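Local coordinates for cyanophycinase-like exopeptidase (actinobacterium SCGC AAA027-L06, PDB 6NQC), which probably cleaves peptides as a cyanophycinase-like exopeptidase of peptidase family S51, at residues A[27-32]-A[220-225]; A[184-189]-A[213-218]; A[34-39]-A[84-89]. All blocks are in the same frame, centred on the assembly; numbering follows the deposited sequence.

Contact 1 of 3, residues A[27-32]-A[220-225]; sequences GLVGSG and VTALVK
L28 and L223 face each other as a hydrogen-bonded antiparallel pair, each NH paired with the other's carbonyl: L28 N lies 2.8 Å from L223 O, and the return bond from L223 N to L28 O is just as short. Two residues further on, past the end of strand 27-29, G30 N reaches T221 O at 2.8 Å, with an almost straight N-H...O angle of 176°. V29 and A222 form the non-hydrogen-bonded pair in between. There A222 CB touches V29 CG2 at 3.8 Å, a branch that stands beside the backbone N because CG1 takes the position anti to it (chi1 -177°).

Past the strand ends the ladder gives way to a side chain. The hydroxyl of S31 accepts from V220 N, with OG at 2.9 Å and a more bent angle of 145°, while V220 CG2 rests against the same oxygen at 3.7 Å.

Further out, V29, A222 and V224 pack on F41 of helix 39-51, and L28 and L223 turn to the other face, against W232. T221 OG1 is held by A238 N and E219 O, and S31 also touches H189 and E219. Strand pair 27-29 with 221-225 thus carries the sheet from its parallel half, where 26-29 adjoins 149-153, into its antiparallel half, beside a probable Ser-His-Glu catalytic site of S154, H189 and E219.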
ATOM      1  N   GLY A  27      -2.755   5.378   1.808  1.00 15.10           N
ATOM      2  CA  GLY A  27      -1.363   5.739   1.616  1.00 13.83           C
ATOM      3  C   GLY A  27      -0.686   4.896   0.539  1.00 16.13           C
ATOM      4  O   GLY A  27      -0.730   3.667   0.567  1.00 15.32           O
ATOM      5  N   LEU A  28      -0.029   5.585  -0.380  1.00 16.02           N
ATOM      6  CA  LEU A  28       0.814   4.969  -1.412  1.00 18.81           C
ATOM      7  C   LEU A  28       2.263   5.344  -1.154  1.00 11.99           C
ATOM      8  O   LEU A  28       2.625   6.530  -1.212  1.00 16.38           O
ATOM      9  CB  LEU A  28       0.372   5.441  -2.803  1.00 15.53           C
ATOM     10  CG  LEU A  28      -1.134   5.458  -3.053  1.00 17.69           C
ATOM     11  CD1 LEU A  28      -1.475   6.106  -4.368  1.00 21.59           C
ATOM     12  CD2 LEU A  28      -1.654   4.038  -2.986  1.00 19.78           C
ATOM     13  N   VAL A  29       3.108   4.348  -0.848  1.00 13.70           N
ATOM     14  CA  VAL A  29       4.476   4.596  -0.403  1.00 16.33           C
ATOM     15  C   VAL A  29       5.454   4.024  -1.417  1.00 17.90           C
ATOM     16  O   VAL A  29       5.330   2.871  -1.828  1.00 14.00           O
ATOM     17  CB  VAL A  29       4.711   3.999   0.986  1.00 17.39           C
ATOM     18  CG1 VAL A  29       6.090   4.308   1.517  1.00 16.21           C
ATOM     19  CG2 VAL A  29       3.648   4.591   1.989  1.00 16.67           C
ATOM     20  N   GLY A  30       6.448   4.822  -1.790  1.00 17.94           N
ATOM     21  CA  GLY A  30       7.410   4.389  -2.801  1.00 17.81           C
ATOM     22  C   GLY A  30       8.494   3.447  -2.300  1.00 18.57           C
ATOM     23  O   GLY A  30       8.996   2.603  -3.062  1.00 16.62           O
ATOM     24  N   SER A  31       8.857   3.556  -1.033  1.00 16.87           N
ATOM     25  CA  SER A  31       9.807   2.673  -0.339  1.00 14.87           C
ATOM     26  C   SER A  31       9.840   3.151   1.113  1.00 20.08           C
ATOM     27  O   SER A  31       9.351   4.238   1.430  1.00 22.73           O
ATOM     28  CB  SER A  31      11.232   2.679  -0.923  1.00 23.98           C
ATOM     29  OG  SER A  31      11.985   3.803  -0.483  1.00 20.13           O
ATOM     30  N   GLY A  32      10.449   2.348   1.976  1.00 20.91           N
ATOM     31  CA  GLY A  32      10.829   2.818   3.299  1.00 18.89           C
ATOM     32  C   GLY A  32       9.840   2.507   4.377  1.00 23.08           C
ATOM     33  O   GLY A  32       9.829   3.216   5.397  1.00 20.74           O
ATOM     34  N   VAL A 220      11.298   6.593  -0.215  1.00 16.55           N
ATOM     35  CA  VAL A 220      11.022   7.290   1.036  1.00 20.55           C
ATOM     36  C   VAL A 220      10.117   8.484   0.809  1.00 23.09           C
ATOM     37  O   VAL A 220      10.256   9.521   1.452  1.00 17.71           O
ATOM     38  CB  VAL A 220      12.360   7.704   1.695  1.00 22.69           C
ATOM     39  CG1 VAL A 220      12.125   8.100   3.149  1.00 22.48           C
ATOM     40  CG2 VAL A 220      13.355   6.586   1.588  1.00 25.72           C
ATOM     41  N   THR A 221       9.153   8.322  -0.092  1.00 17.56           N
ATOM     42  CA  THR A 221       8.145   9.328  -0.394  1.00 18.46           C
ATOM     43  C   THR A 221       6.807   8.607  -0.452  1.00 15.90           C
ATOM     44  O   THR A 221       6.745   7.397  -0.745  1.00 15.72           O
ATOM     45  CB  THR A 221       8.427  10.025  -1.714  1.00 20.45           C
ATOM     46  OG1 THR A 221       9.792  10.490  -1.713  1.00 22.93           O
ATOM     47  CG2 THR A 221       7.523  11.206  -1.949  1.00 23.81           C
ATOM     48  N   ALA A 222       5.740   9.353  -0.140  1.00 18.98           N
ATOM     49  CA  ALA A 222       4.398   8.802  -0.136  1.00 21.43           C
ATOM     50  C   ALA A 222       3.418   9.845  -0.660  1.00 17.12           C
ATOM     51  O   ALA A 222       3.690  11.052  -0.690  1.00 16.30           O
ATOM     52  CB  ALA A 222       3.974   8.313   1.273  1.00 21.99           C
ATOM     53  N   LEU A 223       2.283   9.338  -1.090  1.00 18.50           N
ATOM     54  CA  LEU A 223       1.118  10.127  -1.454  1.00 18.11           C
ATOM     55  C   LEU A 223      -0.048   9.596  -0.631  1.00 18.75           C
ATOM     56  O   LEU A 223      -0.254   8.379  -0.561  1.00 17.65           O
ATOM     57  CB  LEU A 223       0.841  10.015  -2.946  1.00 20.31           C
ATOM     58  CG  LEU A 223      -0.135  11.009  -3.574  1.00 20.56           C
ATOM     59  CD1 LEU A 223       0.508  12.400  -3.599  1.00 17.58           C
ATOM     60  CD2 LEU A 223      -0.494  10.540  -4.977  1.00 18.54           C
ATOM     61  N   VAL A 224      -0.800  10.496  -0.001  1.00 18.22           N
ATOM     62  CA  VAL A 224      -1.861  10.107   0.904  1.00 15.70           C
ATOM     63  C   VAL A 224      -3.122  10.874   0.564  1.00 19.70           C
ATOM     64  O   VAL A 224      -3.079  12.086   0.303  1.00 19.88           O
ATOM     65  CB  VAL A 224      -1.475  10.339   2.381  1.00 20.02           C
ATOM     66  CG1 VAL A 224      -1.245  11.813   2.631  1.00 22.04           C
ATOM     67  CG2 VAL A 224      -2.553   9.796   3.290  1.00 19.79           C
ATOM     68  N   LYS A 225      -4.244  10.172   0.587  1.00 17.57           N
ATOM     69  CA  LYS A 225      -5.564  10.798   0.523  1.00 22.16           C
ATOM     70  C   LYS A 225      -6.164  10.616   1.916  1.00 17.78           C
ATOM     71  O   LYS A 225      -6.533   9.505   2.295  1.00 15.03           O
ATOM     72  CB  LYS A 225      -6.474  10.193  -0.539  1.00 19.20           C
ATOM     73  CG  LYS A 225      -7.898  10.845  -0.553  1.00 16.41           C
ATOM     74  CD  LYS A 225      -8.891  10.087  -1.412  1.00 28.66           C
ATOM     75  CE  LYS A 225      -8.692  10.346  -2.889  1.00 29.40           C
ATOM     76  NZ  LYS A 225      -9.699   9.583  -3.746  1.00 34.89           N
TER

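Contact 2 of 3, residues A[184-189]-A[213-218]; sequences VRVIPH and ILIGID
A beta-alpha-beta unit brings its two strands together here, V184 to I187 pairing in parallel with I213 to I217 after a connection through helix 199-205. Four backbone bonds hold the pair: R185 N to I213 O at 2.9 Å, I215 N to R185 O, I187 N to I215 O, and I217 N to I187 O. R185 and I187 on one strand therefore give and take every bond, and the strand directions diverge by 29°.

On the face of V184, V186 and I215, branched side chains interlock. I215 CG1 stands between its backbone N and carbonyl carbon (chi1 66°), which brings it to 3.8 Å from V186 CG2. The other methyl of V186, CG1, meets I217 CD1 at the same distance of 3.8 Å.

R185 and L214 share the opposite face, lying side by side and pointing the same way. The arginine chain bends at chi3 (76°) and folds its guanidinium over the leucine, so that L214 CD1 sits over the centre of one face, 3.5 Å from R185 CZ. I187 CD1 touches L214 CD1, the same methyl, at 3.9 Å. A salt bridge from R185 NE to D211 and a bond from NH2 to the carbonyl of L205 fix the rotation of the flat group.

Beyond P188 the chain leads into H189, whose ND1 bonds E219 and whose NE2 makes a weak bond to S154, an arrangement consistent with a catalytic triad. Strand 213-217 continues the sheet into antiparallel strand 240-244, where L243 covers L214 and I187, while V186 and I217 lean on L28 of strand 26-29.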
ATOM      1  N   VAL A 184      -5.842   5.119 -10.939  1.00 14.88           N
ATOM      2  CA  VAL A 184      -4.462   5.489 -10.687  1.00 12.48           C
ATOM      3  C   VAL A 184      -3.650   4.206 -10.541  1.00 14.83           C
ATOM      4  O   VAL A 184      -4.119   3.222  -9.959  1.00 18.40           O
ATOM      5  CB  VAL A 184      -4.333   6.372  -9.429  1.00 15.70           C
ATOM      6  CG1 VAL A 184      -2.874   6.673  -9.215  1.00 17.42           C
ATOM      7  CG2 VAL A 184      -5.166   7.623  -9.582  1.00 19.14           C
ATOM      8  N   ARG A 185      -2.455   4.214 -11.096  1.00 11.67           N
ATOM      9  CA  ARG A 185      -1.456   3.176 -10.870  1.00 14.87           C
ATOM     10  C   ARG A 185      -0.124   3.818 -10.499  1.00 16.29           C
ATOM     11  O   ARG A 185       0.226   4.892 -10.995  1.00 14.19           O
ATOM     12  CB  ARG A 185      -1.298   2.315 -12.102  1.00 12.06           C
ATOM     13  CG  ARG A 185      -0.184   1.273 -11.985  1.00 13.49           C
ATOM     14  CD  ARG A 185      -0.274   0.309 -13.189  1.00 15.22           C
ATOM     15  NE  ARG A 185       0.214   0.836 -14.463  1.00 12.68           N
ATOM     16  CZ  ARG A 185       1.484   0.862 -14.864  1.00 15.58           C
ATOM     17  NH1 ARG A 185       2.475   0.461 -14.070  1.00 18.25           N
ATOM     18  NH2 ARG A 185       1.765   1.351 -16.050  1.00 17.65           N
ATOM     19  N   VAL A 186       0.644   3.102  -9.676  1.00 15.97           N
ATOM     20  CA  VAL A 186       1.860   3.601  -9.054  1.00 14.79           C
ATOM     21  C   VAL A 186       3.067   2.796  -9.527  1.00 11.57           C
ATOM     22  O   VAL A 186       3.072   1.558  -9.467  1.00 14.75           O
ATOM     23  CB  VAL A 186       1.780   3.502  -7.511  1.00 15.09           C
ATOM     24  CG1 VAL A 186       3.165   3.719  -6.865  1.00 18.05           C
ATOM     25  CG2 VAL A 186       0.721   4.439  -6.991  1.00 16.39           C
ATOM     26  N   ILE A 187       4.130   3.508  -9.889  1.00 10.99           N
ATOM     27  CA  ILE A 187       5.459   2.944 -10.032  1.00 13.47           C
ATOM     28  C   ILE A 187       6.264   3.364  -8.791  1.00 16.00           C
ATOM     29  O   ILE A 187       6.519   4.567  -8.628  1.00 16.52           O
ATOM     30  CB  ILE A 187       6.139   3.411 -11.321  1.00 11.78           C
ATOM     31  CG1 ILE A 187       5.283   2.967 -12.502  1.00 17.11           C
ATOM     32  CG2 ILE A 187       7.508   2.796 -11.408  1.00 15.34           C
ATOM     33  CD1 ILE A 187       5.657   3.595 -13.829  1.00 17.79           C
ATOM     34  N   PRO A 188       6.629   2.436  -7.919  1.00 17.59           N
ATOM     35  CA  PRO A 188       7.379   2.793  -6.706  1.00 17.53           C
ATOM     36  C   PRO A 188       8.866   2.886  -7.005  1.00 17.22           C
ATOM     37  O   PRO A 188       9.280   2.698  -8.118  1.00 16.38           O
ATOM     38  CB  PRO A 188       7.086   1.632  -5.764  1.00 17.64           C
ATOM     39  CG  PRO A 188       6.837   0.433  -6.686  1.00 18.31           C
ATOM     40  CD  PRO A 188       6.245   1.008  -7.960  1.00 17.87           C
ATOM     41  N   HIS A 189       9.665   3.168  -5.956  1.00 19.47           N
ATOM     42  CA  HIS A 189      11.124   3.204  -6.097  1.00 22.85           C
ATOM     43  C   HIS A 189      11.485   3.998  -7.352  1.00 18.39           C
ATOM     44  O   HIS A 189      12.378   3.578  -8.116  1.00 17.97           O
ATOM     45  CB  HIS A 189      11.730   1.800  -6.234  1.00 18.07           C
ATOM     46  CG  HIS A 189      11.553   0.925  -5.028  1.00 19.27           C
ATOM     47  ND1 HIS A 189      12.386   0.975  -3.935  1.00 25.43           N
ATOM     48  CD2 HIS A 189      10.680  -0.070  -4.781  1.00 20.88           C
ATOM     49  CE1 HIS A 189      11.996   0.082  -3.044  1.00 21.05           C
ATOM     50  NE2 HIS A 189      10.950  -0.559  -3.532  1.00 22.75           N
ATOM     51  N   ILE A 213      -4.511   7.248 -15.064  1.00 17.06           N
ATOM     52  CA  ILE A 213      -3.477   8.100 -14.505  1.00 19.69           C
ATOM     53  C   ILE A 213      -2.355   7.220 -13.967  1.00 13.09           C
ATOM     54  O   ILE A 213      -2.594   6.234 -13.235  1.00 14.57           O
ATOM     55  CB  ILE A 213      -4.023   9.021 -13.392  1.00 18.06           C
ATOM     56  CG1 ILE A 213      -5.041   9.993 -13.953  1.00 24.11           C
ATOM     57  CG2 ILE A 213      -2.831   9.720 -12.671  1.00 22.38           C
ATOM     58  CD1 ILE A 213      -5.823  10.708 -12.905  1.00 27.50           C
ATOM     59  N   LEU A 214      -1.135   7.559 -14.345  1.00 13.04           N
ATOM     60  CA  LEU A 214       0.059   6.822 -13.957  1.00 14.77           C
ATOM     61  C   LEU A 214       0.964   7.771 -13.201  1.00 16.77           C
ATOM     62  O   LEU A 214       1.294   8.859 -13.708  1.00 15.32           O
ATOM     63  CB  LEU A 214       0.800   6.273 -15.179  1.00 18.76           C
ATOM     64  CG  LEU A 214       2.095   5.533 -14.901  1.00 12.98           C
ATOM     65  CD1 LEU A 214       1.770   4.232 -14.110  1.00 16.05           C
ATOM     66  CD2 LEU A 214       2.861   5.186 -16.162  1.00 20.09           C
ATOM     67  N   ILE A 215       1.416   7.344 -12.019  1.00 15.93           N
ATOM     68  CA  ILE A 215       2.283   8.198 -11.219  1.00 16.03           C
ATOM     69  C   ILE A 215       3.485   7.401 -10.778  1.00 14.58           C
ATOM     70  O   ILE A 215       3.428   6.168 -10.620  1.00 16.03           O
ATOM     71  CB  ILE A 215       1.580   8.789  -9.972  1.00 17.52           C
ATOM     72  CG1 ILE A 215       1.208   7.709  -8.956  1.00 16.03           C
ATOM     73  CG2 ILE A 215       0.344   9.518 -10.437  1.00 14.22           C
ATOM     74  CD1 ILE A 215       0.651   8.268  -7.635  1.00 18.97           C
ATOM     75  N   GLY A 216       4.570   8.116 -10.528  1.00 14.67           N
ATOM     76  CA  GLY A 216       5.752   7.541  -9.920  1.00 16.47           C
ATOM     77  C   GLY A 216       5.962   8.144  -8.546  1.00 19.51           C
ATOM     78  O   GLY A 216       5.754   9.344  -8.347  1.00 18.47           O
ATOM     79  N   ILE A 217       6.379   7.307  -7.606  1.00 15.32           N
ATOM     80  CA  ILE A 217       6.670   7.736  -6.237  1.00 14.51           C
ATOM     81  C   ILE A 217       8.110   7.342  -5.946  1.00 15.79           C
ATOM     82  O   ILE A 217       8.462   6.157  -6.019  1.00 15.47           O
ATOM     83  CB  ILE A 217       5.699   7.116  -5.225  1.00 16.40           C
ATOM     84  CG1 ILE A 217       4.252   7.513  -5.601  1.00 18.03           C
ATOM     85  CG2 ILE A 217       6.021   7.603  -3.802  1.00 14.24           C
ATOM     86  CD1 ILE A 217       3.187   6.878  -4.674  1.00 16.29           C
ATOM     87  N   ASP A 218       8.942   8.343  -5.653  1.00 16.00           N
ATOM     88  CA  ASP A 218      10.331   8.113  -5.297  1.00 21.88           C
ATOM     89  C   ASP A 218      10.463   7.328  -3.986  1.00 19.89           C
ATOM     90  O   ASP A 218       9.531   7.236  -3.171  1.00 15.92           O
ATOM     91  CB  ASP A 218      11.093   9.434  -5.101  1.00 17.60           C
ATOM     92  CG  ASP A 218      11.404  10.144  -6.403  1.00 24.85           C
ATOM     93  OD1 ASP A 218      11.289   9.502  -7.451  1.00 22.75           O
ATOM     94  OD2 ASP A 218      11.743  11.337  -6.371  1.00 24.48           O
TER

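Contact 3 of 3, residues A[34-39]-A[84-89]; sequences YLPALA and ADRLGY
R86 reaches from the end of helix 70-87 to the backbone of Y34 and the ring of P36. From CB, chi1 (-67°) sets CG anti to the carbonyl carbon, and this first step brings the chain barely nearer to the loop. CG and CD continue it nearly extended, and a bend at chi3 (-72°) then turns NE and the guanidinium in toward the loop, with NH2 leading. P36 CG lies over one face of this flat group, and P36 CD comes to 4.1 Å from R86 NH2, the two side chains running at a slant to each other.

At the tip, NH2 has the carbonyl oxygen of Y34 beside it, near the guanidinium plane and 3.2 Å away, but the angle is too poor for a hydrogen bond. A water donates to Y34 O at 2.9 Å and may complete a bridge, although its 2.5 Å distance to R86 NH2 is too short to be trusted in detail. The same NH2 bonds Q83 OE1, and Q83 NE2 in turn reaches L35 O, so Q83, about one helical turn earlier, links the loop to the arginine.

Next along the helix, L87 makes the apolar part of the contact. Its CD2 touches A39 CB at 3.9 Å and A39 O at 3.5 Å, a methyl fitted against the first turn of helix 39-51.

Directly after L87 the helix stops. A84 O accepts G88 N and Y89 N from opposite faces of its plane, Y89 N at 3.2 Å, while G88 N also makes a weak bond to D85 O. G88 has positive phi, and Y89 lies against K43, I46, E47 and I50. The loop and the start of helix 39-51 thus meet helix 70-87 through the R86 and L87 side chains of its last turn, just before a Schellman motif closes that helix.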
ATOM      1  N   TYR A  34       8.102   1.233   7.624  1.00 28.20           N
ATOM      2  CA  TYR A  34       8.519   0.939   8.991  1.00 23.49           C
ATOM      3  C   TYR A  34       9.820   1.622   9.370  1.00 27.97           C
ATOM      4  O   TYR A  34      10.432   1.263  10.394  1.00 25.57           O
ATOM      5  CB  TYR A  34       8.627  -0.571   9.240  1.00 23.19           C
ATOM      6  CG  TYR A  34       7.427  -1.379   8.795  1.00 19.81           C
ATOM      7  CD1 TYR A  34       6.168  -0.797   8.758  1.00 19.73           C
ATOM      8  CD2 TYR A  34       7.556  -2.695   8.384  1.00 19.71           C
ATOM      9  CE1 TYR A  34       5.058  -1.505   8.339  1.00 24.56           C
ATOM     10  CE2 TYR A  34       6.420  -3.436   7.957  1.00 17.03           C
ATOM     11  CZ  TYR A  34       5.174  -2.816   7.954  1.00 16.67           C
ATOM     12  OH  TYR A  34       4.032  -3.478   7.541  1.00 19.28           O
ATOM     13  N   LEU A  35      10.280   2.601   8.623  1.00 20.54           N
ATOM     14  CA  LEU A  35      11.555   3.218   8.991  1.00 26.75           C
ATOM     15  C   LEU A  35      11.368   4.594   9.629  1.00 26.91           C
ATOM     16  O   LEU A  35      10.314   5.234   9.470  1.00 18.74           O
ATOM     17  CB  LEU A  35      12.506   3.330   7.799  1.00 24.97           C
ATOM     18  CG  LEU A  35      13.021   1.975   7.286  1.00 36.38           C
ATOM     19  CD1 LEU A  35      14.144   2.209   6.280  1.00 31.25           C
ATOM     20  CD2 LEU A  35      13.465   1.014   8.395  1.00 41.40           C
ATOM     21  N   PRO A  36      12.359   5.073  10.395  1.00 29.92           N
ATOM     22  CA  PRO A  36      12.179   6.352  11.110  1.00 19.70           C
ATOM     23  C   PRO A  36      11.742   7.505  10.232  1.00 23.99           C
ATOM     24  O   PRO A  36      10.897   8.321  10.655  1.00 30.05           O
ATOM     25  CB  PRO A  36      13.575   6.609  11.712  1.00 27.97           C
ATOM     26  CG  PRO A  36      14.146   5.260  11.906  1.00 32.75           C
ATOM     27  CD  PRO A  36      13.637   4.421  10.732  1.00 35.01           C
ATOM     28  N   ALA A  37      12.240   7.554   8.995  1.00 23.23           N
ATOM     29  CA  ALA A  37      11.953   8.677   8.110  1.00 25.19           C
ATOM     30  C   ALA A  37      10.471   8.788   7.753  1.00 30.13           C
ATOM     31  O   ALA A  37       9.999   9.889   7.433  1.00 26.86           O
ATOM     32  CB  ALA A  37      12.789   8.549   6.826  1.00 30.53           C
ATOM     33  N   LEU A  38       9.734   7.676   7.785  1.00 23.37           N
ATOM     34  CA  LEU A  38       8.294   7.671   7.540  1.00 27.15           C
ATOM     35  C   LEU A  38       7.504   7.361   8.804  1.00 22.46           C
ATOM     36  O   LEU A  38       6.311   7.049   8.746  1.00 19.44           O
ATOM     37  CB  LEU A  38       7.945   6.676   6.432  1.00 27.15           C
ATOM     38  CG  LEU A  38       8.405   7.083   5.036  1.00 25.10           C
ATOM     39  CD1 LEU A  38       7.936   6.040   4.023  1.00 24.03           C
ATOM     40  CD2 LEU A  38       7.884   8.452   4.686  1.00 24.68           C
ATOM     41  N   ALA A  39       8.146   7.490   9.961  1.00 20.46           N
ATOM     42  CA  ALA A  39       7.495   7.199  11.228  1.00 21.28           C
ATOM     43  C   ALA A  39       6.347   8.149  11.501  1.00 25.25           C
ATOM     44  O   ALA A  39       5.285   7.709  11.953  1.00 21.97           O
ATOM     45  CB  ALA A  39       8.526   7.237  12.366  1.00 24.00           C
ATOM     46  N   ALA A  84       6.302   0.061  15.430  1.00 21.22           N
ATOM     47  CA  ALA A  84       5.099   0.225  16.244  1.00 24.37           C
ATOM     48  C   ALA A  84       5.457   0.617  17.673  1.00 23.80           C
ATOM     49  O   ALA A  84       4.793   1.461  18.282  1.00 21.88           O
ATOM     50  CB  ALA A  84       4.291  -1.066  16.232  1.00 26.21           C
ATOM     51  N   ASP A  85       6.514   0.019  18.221  1.00 21.26           N
ATOM     52  CA  ASP A  85       6.965   0.392  19.562  1.00 25.99           C
ATOM     53  C   ASP A  85       7.414   1.852  19.626  1.00 29.74           C
ATOM     54  O   ASP A  85       7.086   2.573  20.574  1.00 26.96           O
ATOM     55  CB  ASP A  85       8.110  -0.529  19.998  1.00 26.51           C
ATOM     56  CG  ASP A  85       7.633  -1.955  20.307  1.00 28.09           C
ATOM     57  OD1 ASP A  85       6.403  -2.163  20.455  1.00 35.71           O
ATOM     58  OD2 ASP A  85       8.493  -2.859  20.386  1.00 35.36           O
ATOM     59  N   ARG A  86       8.166   2.311  18.629  1.00 27.95           N
ATOM     60  CA  ARG A  86       8.573   3.709  18.615  1.00 30.42           C
ATOM     61  C   ARG A  86       7.373   4.641  18.566  1.00 28.79           C
ATOM     62  O   ARG A  86       7.415   5.732  19.126  1.00 25.97           O
ATOM     63  CB  ARG A  86       9.495   3.991  17.417  1.00 33.34           C
ATOM     64  CG  ARG A  86      10.849   3.293  17.491  1.00 48.51           C
ATOM     65  CD  ARG A  86      11.850   3.862  16.479  1.00 41.41           C
ATOM     66  NE  ARG A  86      11.518   3.477  15.118  1.00 48.79           N
ATOM     67  CZ  ARG A  86      11.914   2.343  14.549  1.00 35.83           C
ATOM     68  NH1 ARG A  86      12.672   1.494  15.221  1.00 45.37           N
ATOM     69  NH2 ARG A  86      11.549   2.073  13.304  1.00 39.47           N
ATOM     70  N   LEU A  87       6.305   4.252  17.852  1.00 28.41           N
ATOM     71  CA  LEU A  87       5.177   5.159  17.708  1.00 27.25           C
ATOM     72  C   LEU A  87       4.205   5.078  18.888  1.00 28.02           C
ATOM     73  O   LEU A  87       3.406   5.994  19.072  1.00 28.46           O
ATOM     74  CB  LEU A  87       4.406   4.870  16.416  1.00 22.92           C
ATOM     75  CG  LEU A  87       5.268   4.894  15.171  1.00 23.44           C
ATOM     76  CD1 LEU A  87       4.436   4.633  13.906  1.00 30.93           C
ATOM     77  CD2 LEU A  87       5.949   6.229  15.048  1.00 29.52           C
ATOM     78  N   GLY A  88       4.237   3.986  19.652  1.00 28.93           N
ATOM     79  CA  GLY A  88       3.339   3.845  20.783  1.00 28.02           C
ATOM     80  C   GLY A  88       2.063   3.087  20.543  1.00 22.46           C
ATOM     81  O   GLY A  88       1.110   3.278  21.301  1.00 21.67           O
ATOM     82  N   TYR A  89       2.002   2.209  19.542  1.00 23.41           N
ATOM     83  CA  TYR A  89       0.820   1.403  19.274  1.00 17.50           C
ATOM     84  C   TYR A  89       1.193  -0.065  19.157  1.00 22.81           C
ATOM     85  O   TYR A  89       2.293  -0.418  18.696  1.00 22.85           O
ATOM     86  CB  TYR A  89       0.122   1.876  17.973  1.00 19.35           C
ATOM     87  CG  TYR A  89      -0.177   3.351  18.001  1.00 19.99           C
ATOM     88  CD1 TYR A  89      -1.313   3.847  18.639  1.00 21.44           C
ATOM     89  CD2 TYR A  89       0.695   4.259  17.433  1.00 19.20           C
ATOM     90  CE1 TYR A  89      -1.562   5.213  18.687  1.00 20.90           C
ATOM     91  CE2 TYR A  89       0.447   5.598  17.458  1.00 22.35           C
ATOM     92  CZ  TYR A  89      -0.668   6.078  18.095  1.00 27.10           C
ATOM     93  OH  TYR A  89      -0.887   7.428  18.115  1.00 33.08           O
TER
HETATM   94  O   HOH W   1      11.733  -0.278  12.434  1.00 31.05           O

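How the contacts relate
Contact 1 spans the greatest length of chain, from 27 to 225, and contacts 3 and 2 close in that order between its two segments. It lies in the larger sheet and contact 2 in the separate four-stranded sheet, their centres 10 Å apart; they touch where G30 O probably accepts from H189 N. Strands 213-217 and 221-225 follow each other, so one passage of chain serves both sheets and carries E219 between them. The centre of contact 3 lies about 15 Å from that of contact 1 and about 24 Å from that of contact 2, at the surface, meeting contact 1 through L38 and A37. The probable catalytic residues thus gather where the two sheets meet.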